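Local coordinates for protein homoprotocatechuate 2,3-dioxygenase (Brevibacterium fuscum, PDB 4Z6M) that catalyses the iron(II)-dependent extradiol ring cleavage of the catechol homoprotocatechuate, using molecular oxygen, at residues A[98-103]-A[313-318]; A[10-15]-A[171-176]; A[39-44]-A[148-153]. The protein carries 1 engineered substitution. All coordinates share one frame; numbering follows the deposited sequence. Where two conformers were deposited one is given.

Contact 1: A[98-103]-A[313-318]; sequences GCRTER and DLDGNV
The guanidinium of Arg100 meets Asp315 at its edge and carries Leu314 on one of its faces, so one flat group takes part in both the polar and the apolar contact. The Arg100 chain is extended, with CG anti to the backbone N (chi1 -177°), and this carries the guanidinium away from the strand to the turn of 313-318. Leu314 runs past it in the opposite direction: its CB lies over the centre of the guanidinium, 3.8 Å from Arg100 CZ, while its CD1 packs 4.0 Å from Arg100 CG and touches Glu102 CB. Asp315 crosses Arg100 at about a right angle and is held end-on by two nitrogens. Arg100 NH2 gives OD1 of Asp315 a nearly straight bond of 2.7 Å (175° at the hydrogen), in the guanidinium plane; Arg100 NH1 reaches OD2 of Asp315 at 2.9 Å. The grip is not coplanar, because the two planes are 48° apart and both oxygens are met from above the carboxylate plane. Asp313 shapes the loop behind it, opening a type I turn that runs to Gly316. Its OD1 accepts from the backbone N of Asp315 at 2.9 Å, an Asx turn, and Asn317 N, just beyond the type I turn, bonds to the same oxygen at 3.0 Å from the opposite face of the carboxylate. A water donates to Leu314 O (2.9 Å) and to Glu102 OE1, whose partner oxygen OE2 is salt-bridged to Arg104. Glu119 of strand 115-119 binds both Arg100 NH1 and Leu314 N, tying the loop to the sheet. With two carboxylates around it, the Arg100 charge is probably well compensated, and the turn is fixed to this edge strand at the surface by a two-pronged salt bridge and a bridging water as well as by apolar packing.

Contact 2: A[10-15]-A[171-176]; sequences APAPDI and EDLGFR
Ile15 puts its CD1 methyl against both Leu173 and Phe175, 3.8 Å from Leu173 CG and 3.7 Å from Phe175 CE1, and it crosses each of these side chains at about a right angle. The methyl approaches the Phe175 ring obliquely, at its CE1–CZ side. Leu173 has CG opposite its backbone N (chi1 -173°), which turns the branch toward the other segment; its CD1 then packs 4.1 Å from Pro13 CD. Tyr93 and Tyr94 of helix 84-96 also touch Leu173. At the other end, Ala12 CB lies nearest to backbone, 3.6 Å from Leu173 O and 3.9 Å from Asp172 O, near the C-terminal end of helix 163-172. Gly174, the first residue to leave helical angles, has positive phi (112°) in a Schellman motif, and the bond from Gly174 N to Glu171 O belongs to the closing turn. No direct hydrogen bond joins the segments. A water does so instead, donating to Pro13 O and to Leu173 O at 2.7 Å each. Arg195 adds a second bridge, binding Ile15 O and Gly174 O. The geometry therefore shows a division of labour: the aliphatic carbons of Ile15, Leu173 and Pro13 and the Phe175 ring make the apolar part, whereas the carbonyl oxygens of an extended, proline-rich strand lead-in and of a helix end, which cannot pair with each other, are joined by shared donors.

Contact 3: A[39-44]-A[148-153]; sequences LGLHVS and GELVRL
The imidazole of His42 takes the carboxylate of Glu149 at its edge and has the carbonyl oxygen of Gly40 over one face, 3.5 Å above the ring plane and offset toward the rim. Ring and carboxylate are nearly coplanar, 28° apart, and the two side chains come from opposite directions. His42 NE2 donates to Glu149 OE2 at 2.7 Å with 158° at the hydrogen; the oxygen is met on its syn side, and lies close to the plane of the ring. Glu149 attains this pose by bending at its second torsion (chi2 73°). Its other oxygen, OE1, accepts from Ser146 N, so both oxygens are anchored and the plane of the carboxylate is fixed, which would hold the imidazole in turn. A carboxylate in this position probably favours a protonated, positively charged His42. Next to this polar pair Leu150 packs by its CD1, 4.1 Å from Leu41 CD2 and 4.2 Å from Leu39 CB. Two waters bridge the backbones, both donating to Leu39 O: one accepts from Leu150 N (2.9 Å), the other also donates to Gly148 O (2.7 Å). Leu39 and Gly40, the latter with positive phi, follow helix 28-38, on whose Phe34 and Tyr35 Leu39 and Leu41 rest. His42 begins strand 42-46, an outermost strand of the eight-stranded sheet, paired with strand 50-54. On its side, the chain of 148-153 bonds its backbone to Phe56 and Glu57 and enters strand 152-160, with Leu150 against Phe217 of strand 211-218, so the contact joins the two sheets.

Overall arrangement
Contacts 1 and 3 engage the two outermost strands of the eight-stranded sheet, 101-104 and 42-46, with centres about 29 Å apart. Contact 2 lies about 20 Å between centres from contact 1 and about 29 Å from contact 3; none touch. In sequence the segments run 10-15, 39-44, 98-103, 148-153, 171-176 and 313-318, so contact 3 falls between the ends of contact 2, whereas contact 1 alternates with both. Contacts 2 and 3 each join the N-terminal glyoxalase-type region to the second, through helix 163-172 and strand 152-160, which follow each other. The second carries the iron ligands His155, His214 and Glu267; contact 1 instead attaches a late loop to the first.

Contact 1: A[98-103]-A[313-318]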
# COMPACT_ATOMS: atom_id res chain seq x y z
N GLY A 98 39.32 -20.80 -21.24
CA GLY A 98 39.15 -21.91 -22.18
C GLY A 98 37.72 -22.13 -22.61
O GLY A 98 37.36 -23.26 -23.00
N CYS A 99 36.91 -21.07 -22.54
CA CYS A 99 35.51 -21.19 -22.87
C CYS A 99 35.30 -20.80 -24.31
O CYS A 99 36.00 -19.93 -24.87
CB CYS A 99 34.67 -20.28 -21.99
SG CYS A 99 34.64 -20.77 -20.26
N ARG A 100 34.31 -21.42 -24.92
CA ARG A 100 33.86 -20.98 -26.22
C ARG A 100 33.25 -19.58 -26.16
O ARG A 100 32.45 -19.31 -25.28
CB ARG A 100 32.84 -21.93 -26.77
CG ARG A 100 32.41 -21.54 -28.15
CD ARG A 100 31.39 -22.54 -28.61
NE ARG A 100 30.93 -22.27 -29.97
CZ ARG A 100 29.92 -22.93 -30.51
NH1 ARG A 100 29.28 -23.88 -29.82
NH2 ARG A 100 29.55 -22.65 -31.76
N THR A 101 33.64 -18.74 -27.13
CA THR A 101 33.17 -17.39 -27.23
C THR A 101 32.71 -17.13 -28.66
O THR A 101 33.20 -17.73 -29.61
CB THR A 101 34.25 -16.37 -26.83
OG1 THR A 101 35.35 -16.42 -27.75
CG2 THR A 101 34.78 -16.67 -25.43
N GLU A 102 31.77 -16.19 -28.78
CA GLU A 102 31.33 -15.71 -30.08
C GLU A 102 31.05 -14.22 -29.96
O GLU A 102 30.28 -13.80 -29.09
CB GLU A 102 30.07 -16.45 -30.55
CG GLU A 102 29.63 -15.97 -31.93
CD GLU A 102 28.47 -16.73 -32.53
OE1 GLU A 102 28.01 -17.73 -31.91
OE2 GLU A 102 28.03 -16.32 -33.64
N ARG A 103 31.68 -13.44 -30.85
CA ARG A 103 31.60 -11.98 -30.80
C ARG A 103 30.88 -11.49 -32.06
O ARG A 103 31.28 -11.84 -33.19
CB ARG A 103 33.02 -11.42 -30.76
CG ARG A 103 33.13 -9.91 -30.78
CD ARG A 103 33.01 -9.37 -29.39
NE ARG A 103 33.29 -7.94 -29.25
CZ ARG A 103 34.42 -7.39 -28.79
NH1 ARG A 103 35.47 -8.12 -28.45
NH2 ARG A 103 34.49 -6.08 -28.67
N ASP A 313 23.45 -24.13 -25.70
CA ASP A 313 24.79 -23.74 -26.07
C ASP A 313 24.75 -22.76 -27.25
O ASP A 313 23.67 -22.35 -27.71
CB ASP A 313 25.62 -25.02 -26.34
CG ASP A 313 25.21 -25.77 -27.60
OD1 ASP A 313 24.57 -25.20 -28.52
OD2 ASP A 313 25.53 -26.99 -27.67
N LEU A 314 25.92 -22.35 -27.74
CA LEU A 314 25.98 -21.30 -28.75
C LEU A 314 25.57 -21.77 -30.15
O LEU A 314 25.43 -20.95 -31.06
CB LEU A 314 27.38 -20.68 -28.78
CG LEU A 314 27.77 -19.89 -27.53
CD1 LEU A 314 29.13 -19.25 -27.72
CD2 LEU A 314 26.73 -18.84 -27.16
N ASP A 315 25.41 -23.08 -30.32
CA ASP A 315 24.85 -23.67 -31.55
C ASP A 315 23.34 -23.90 -31.49
O ASP A 315 22.74 -24.40 -32.44
CB ASP A 315 25.51 -25.02 -31.83
CG ASP A 315 26.99 -24.92 -32.01
OD1 ASP A 315 27.43 -24.03 -32.76
OD2 ASP A 315 27.70 -25.72 -31.39
N GLY A 316 22.73 -23.57 -30.36
CA GLY A 316 21.29 -23.67 -30.21
C GLY A 316 20.80 -25.01 -29.73
O GLY A 316 19.61 -25.28 -29.77
N ASN A 317 21.72 -25.84 -29.26
CA ASN A 317 21.37 -27.15 -28.74
C ASN A 317 21.34 -27.16 -27.22
O ASN A 317 22.08 -26.42 -26.56
CB ASN A 317 22.36 -28.19 -29.25
CG ASN A 317 22.42 -28.24 -30.77
OD1 ASN A 317 21.39 -28.30 -31.43
ND2 ASN A 317 23.61 -28.13 -31.33
N VAL A 318 20.46 -27.97 -26.67
CA VAL A 318 20.33 -28.06 -25.21
C VAL A 318 21.61 -28.58 -24.58
O VAL A 318 22.19 -29.59 -25.02
CB VAL A 318 19.10 -28.91 -24.84
CG1 VAL A 318 19.00 -29.17 -23.34
CG2 VAL A 318 17.83 -28.23 -25.33
O HOH W 1 25.13 -18.14 -30.60

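Contact 2: A[10-15]-A[171-176]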
# COMPACT_ATOMS: atom_id res chain seq x y z
N ALA A 10 44.04 -12.17 -16.92
CA ALA A 10 43.32 -11.09 -17.60
C ALA A 10 42.28 -10.46 -16.67
O ALA A 10 41.61 -11.19 -15.94
CB ALA A 10 42.64 -11.67 -18.83
N PRO A 11 42.12 -9.12 -16.70
CA PRO A 11 41.15 -8.50 -15.78
C PRO A 11 39.70 -8.83 -16.14
O PRO A 11 39.35 -8.95 -17.31
CB PRO A 11 41.40 -7.01 -15.97
CG PRO A 11 41.89 -6.90 -17.37
CD PRO A 11 42.81 -8.10 -17.51
N ALA A 12 38.84 -8.94 -15.13
CA ALA A 12 37.42 -9.17 -15.38
C ALA A 12 36.81 -7.93 -16.05
O ALA A 12 37.21 -6.79 -15.75
CB ALA A 12 36.69 -9.49 -14.09
N PRO A 13 35.82 -8.14 -16.91
CA PRO A 13 35.03 -7.02 -17.39
C PRO A 13 34.27 -6.40 -16.22
O PRO A 13 33.88 -7.12 -15.31
CB PRO A 13 34.03 -7.67 -18.36
CG PRO A 13 33.87 -9.05 -17.82
CD PRO A 13 35.27 -9.42 -17.39
N ASP A 14 34.09 -5.09 -16.25
CA ASP A 14 33.32 -4.35 -15.26
C ASP A 14 31.86 -4.52 -15.60
O ASP A 14 31.33 -3.84 -16.49
CB ASP A 14 33.73 -2.87 -15.24
CG ASP A 14 33.00 -2.06 -14.19
OD1 ASP A 14 32.04 -2.61 -13.60
OD2 ASP A 14 33.36 -0.87 -13.97
N ILE A 15 31.20 -5.40 -14.87
CA ILE A 15 29.79 -5.70 -15.09
C ILE A 15 28.94 -4.71 -14.28
O ILE A 15 29.12 -4.55 -13.07
CB ILE A 15 29.46 -7.14 -14.69
CG1 ILE A 15 30.23 -8.14 -15.57
CG2 ILE A 15 27.96 -7.39 -14.72
CD1 ILE A 15 30.40 -9.50 -14.92
N GLU A 171 32.79 -14.88 -8.08
CA GLU A 171 33.54 -13.89 -7.32
C GLU A 171 34.74 -13.35 -8.09
O GLU A 171 35.01 -12.14 -8.08
CB GLU A 171 33.98 -14.47 -5.98
CG GLU A 171 32.84 -14.66 -5.00
CD GLU A 171 33.29 -15.34 -3.72
OE1 GLU A 171 34.15 -16.26 -3.79
OE2 GLU A 171 32.81 -14.94 -2.67
N ASP A 172 35.45 -14.24 -8.77
CA ASP A 172 36.60 -13.81 -9.58
C ASP A 172 36.12 -12.86 -10.68
O ASP A 172 36.81 -11.92 -11.05
CB ASP A 172 37.29 -15.03 -10.21
CG ASP A 172 38.13 -15.82 -9.20
OD1 ASP A 172 38.46 -15.32 -8.12
OD2 ASP A 172 38.48 -16.98 -9.53
N LEU A 173 34.93 -13.12 -11.18
CA LEU A 173 34.32 -12.29 -12.21
C LEU A 173 33.82 -10.94 -11.70
O LEU A 173 33.46 -10.06 -12.50
CB LEU A 173 33.19 -13.08 -12.85
CG LEU A 173 32.44 -12.57 -14.07
CD1 LEU A 173 33.42 -12.31 -15.22
CD2 LEU A 173 31.37 -13.57 -14.43
N GLY A 174 33.81 -10.77 -10.38
CA GLY A 174 33.53 -9.51 -9.72
C GLY A 174 32.21 -9.47 -8.95
O GLY A 174 31.90 -8.47 -8.30
N PHE A 175 31.42 -10.54 -9.01
CA PHE A 175 30.18 -10.57 -8.21
C PHE A 175 30.54 -10.73 -6.74
O PHE A 175 31.51 -11.42 -6.41
CB PHE A 175 29.27 -11.72 -8.64
CG PHE A 175 28.66 -11.54 -10.01
CD1 PHE A 175 29.36 -11.87 -11.14
CD2 PHE A 175 27.34 -11.11 -10.15
CE1 PHE A 175 28.78 -11.70 -12.40
CE2 PHE A 175 26.77 -10.98 -11.40
CZ PHE A 175 27.49 -11.28 -12.53
N ARG A 176 29.78 -10.07 -5.86
CA ARG A 176 30.03 -10.12 -4.43
C ARG A 176 28.88 -10.88 -3.76
O ARG A 176 27.70 -10.54 -3.96
CB ARG A 176 30.12 -8.69 -3.87
CG ARG A 176 31.13 -7.78 -4.60
CD ARG A 176 30.47 -6.65 -5.42
NE ARG A 176 31.42 -5.61 -5.87
CZ ARG A 176 31.11 -4.56 -6.65
NH1 ARG A 176 29.87 -4.36 -7.11
NH2 ARG A 176 32.06 -3.68 -6.99
O HOH W 2 32.88 -7.40 -12.86

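Contact 3: A[39-44]-A[148-153]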
# COMPACT_ATOMS: atom_id res chain seq x y z
N LEU A 39 0.88 -10.01 -17.74
CA LEU A 39 1.88 -9.34 -16.90
C LEU A 39 2.12 -7.87 -17.23
O LEU A 39 2.73 -7.17 -16.44
CB LEU A 39 3.20 -10.10 -16.91
CG LEU A 39 3.14 -11.50 -16.27
CD1 LEU A 39 4.56 -12.04 -16.30
CD2 LEU A 39 2.60 -11.46 -14.85
N GLY A 40 1.69 -7.41 -18.40
CA GLY A 40 1.76 -5.99 -18.70
C GLY A 40 3.12 -5.46 -19.12
O GLY A 40 3.34 -4.23 -19.13
N LEU A 41 4.06 -6.32 -19.50
CA LEU A 41 5.34 -5.82 -19.99
C LEU A 41 5.12 -5.05 -21.30
O LEU A 41 4.12 -5.25 -22.00
CB LEU A 41 6.33 -6.97 -20.21
CG LEU A 41 6.95 -7.51 -18.90
CD1 LEU A 41 7.59 -8.85 -19.15
CD2 LEU A 41 7.96 -6.55 -18.27
N HIS A 42 6.05 -4.14 -21.59
CA HIS A 42 5.90 -3.20 -22.69
C HIS A 42 6.67 -3.66 -23.92
O HIS A 42 7.83 -4.02 -23.81
CB HIS A 42 6.40 -1.82 -22.22
CG HIS A 42 5.61 -1.34 -21.06
ND1 HIS A 42 4.38 -0.76 -21.22
CD2 HIS A 42 5.78 -1.53 -19.73
CE1 HIS A 42 3.85 -0.52 -20.03
NE2 HIS A 42 4.68 -0.98 -19.11
N VAL A 43 6.02 -3.61 -25.08
CA VAL A 43 6.63 -4.10 -26.32
C VAL A 43 7.53 -3.02 -26.91
O VAL A 43 7.09 -1.92 -27.25
CB VAL A 43 5.57 -4.54 -27.35
CG1 VAL A 43 6.24 -5.04 -28.62
CG2 VAL A 43 4.68 -5.63 -26.77
N SER A 44 8.81 -3.36 -27.06
CA SER A 44 9.77 -2.51 -27.75
C SER A 44 9.78 -2.78 -29.24
O SER A 44 10.09 -1.89 -30.02
CB SER A 44 11.18 -2.72 -27.19
OG SER A 44 11.20 -2.40 -25.80
N GLY A 148 -0.50 -4.30 -11.52
CA GLY A 148 0.57 -5.27 -11.28
C GLY A 148 1.93 -4.87 -11.87
O GLY A 148 2.75 -5.76 -12.12
N GLU A 149 2.17 -3.59 -12.13
CA GLU A 149 3.29 -3.17 -13.00
C GLU A 149 4.66 -3.70 -12.59
O GLU A 149 5.11 -3.54 -11.45
CB GLU A 149 3.37 -1.65 -13.09
CG GLU A 149 4.32 -1.14 -14.16
CD GLU A 149 3.79 -1.32 -15.58
OE1 GLU A 149 2.57 -1.32 -15.78
OE2 GLU A 149 4.63 -1.43 -16.48
N LEU A 150 5.33 -4.33 -13.56
CA LEU A 150 6.71 -4.72 -13.42
C LEU A 150 7.62 -3.58 -13.81
O LEU A 150 7.60 -3.10 -14.94
CB LEU A 150 6.98 -5.95 -14.29
CG LEU A 150 6.02 -7.13 -14.05
CD1 LEU A 150 6.48 -8.33 -14.87
CD2 LEU A 150 5.93 -7.51 -12.59
N VAL A 151 8.42 -3.13 -12.87
CA VAL A 151 9.14 -1.85 -13.02
C VAL A 151 10.61 -1.97 -13.40
O VAL A 151 11.13 -1.07 -14.04
CB VAL A 151 8.95 -0.96 -11.77
CG1 VAL A 151 7.48 -0.73 -11.50
CG2 VAL A 151 9.63 -1.53 -10.54
N ARG A 152 11.25 -3.09 -13.04
CA ARG A 152 12.67 -3.31 -13.35
C ARG A 152 12.89 -4.80 -13.57
O ARG A 152 12.15 -5.62 -13.02
CB ARG A 152 13.58 -2.87 -12.21
CG ARG A 152 13.68 -1.38 -12.00
CD ARG A 152 14.72 -1.06 -10.93
NE ARG A 152 14.28 -1.55 -9.63
CZ ARG A 152 13.40 -0.93 -8.85
NH1 ARG A 152 12.88 0.23 -9.23
NH2 ARG A 152 13.06 -1.45 -7.68
N LEU A 153 13.92 -5.14 -14.34
CA LEU A 153 14.52 -6.46 -14.24
C LEU A 153 15.40 -6.47 -13.00
O LEU A 153 16.26 -5.59 -12.85
CB LEU A 153 15.39 -6.73 -15.46
CG LEU A 153 16.10 -8.08 -15.43
CD1 LEU A 153 15.11 -9.22 -15.52
CD2 LEU A 153 17.13 -8.15 -16.53
O HOH W 3 3.93 -4.76 -16.02
O HOH W 4 2.24 -7.86 -13.80
O HOH W 5 1.63 -2.40 -18.10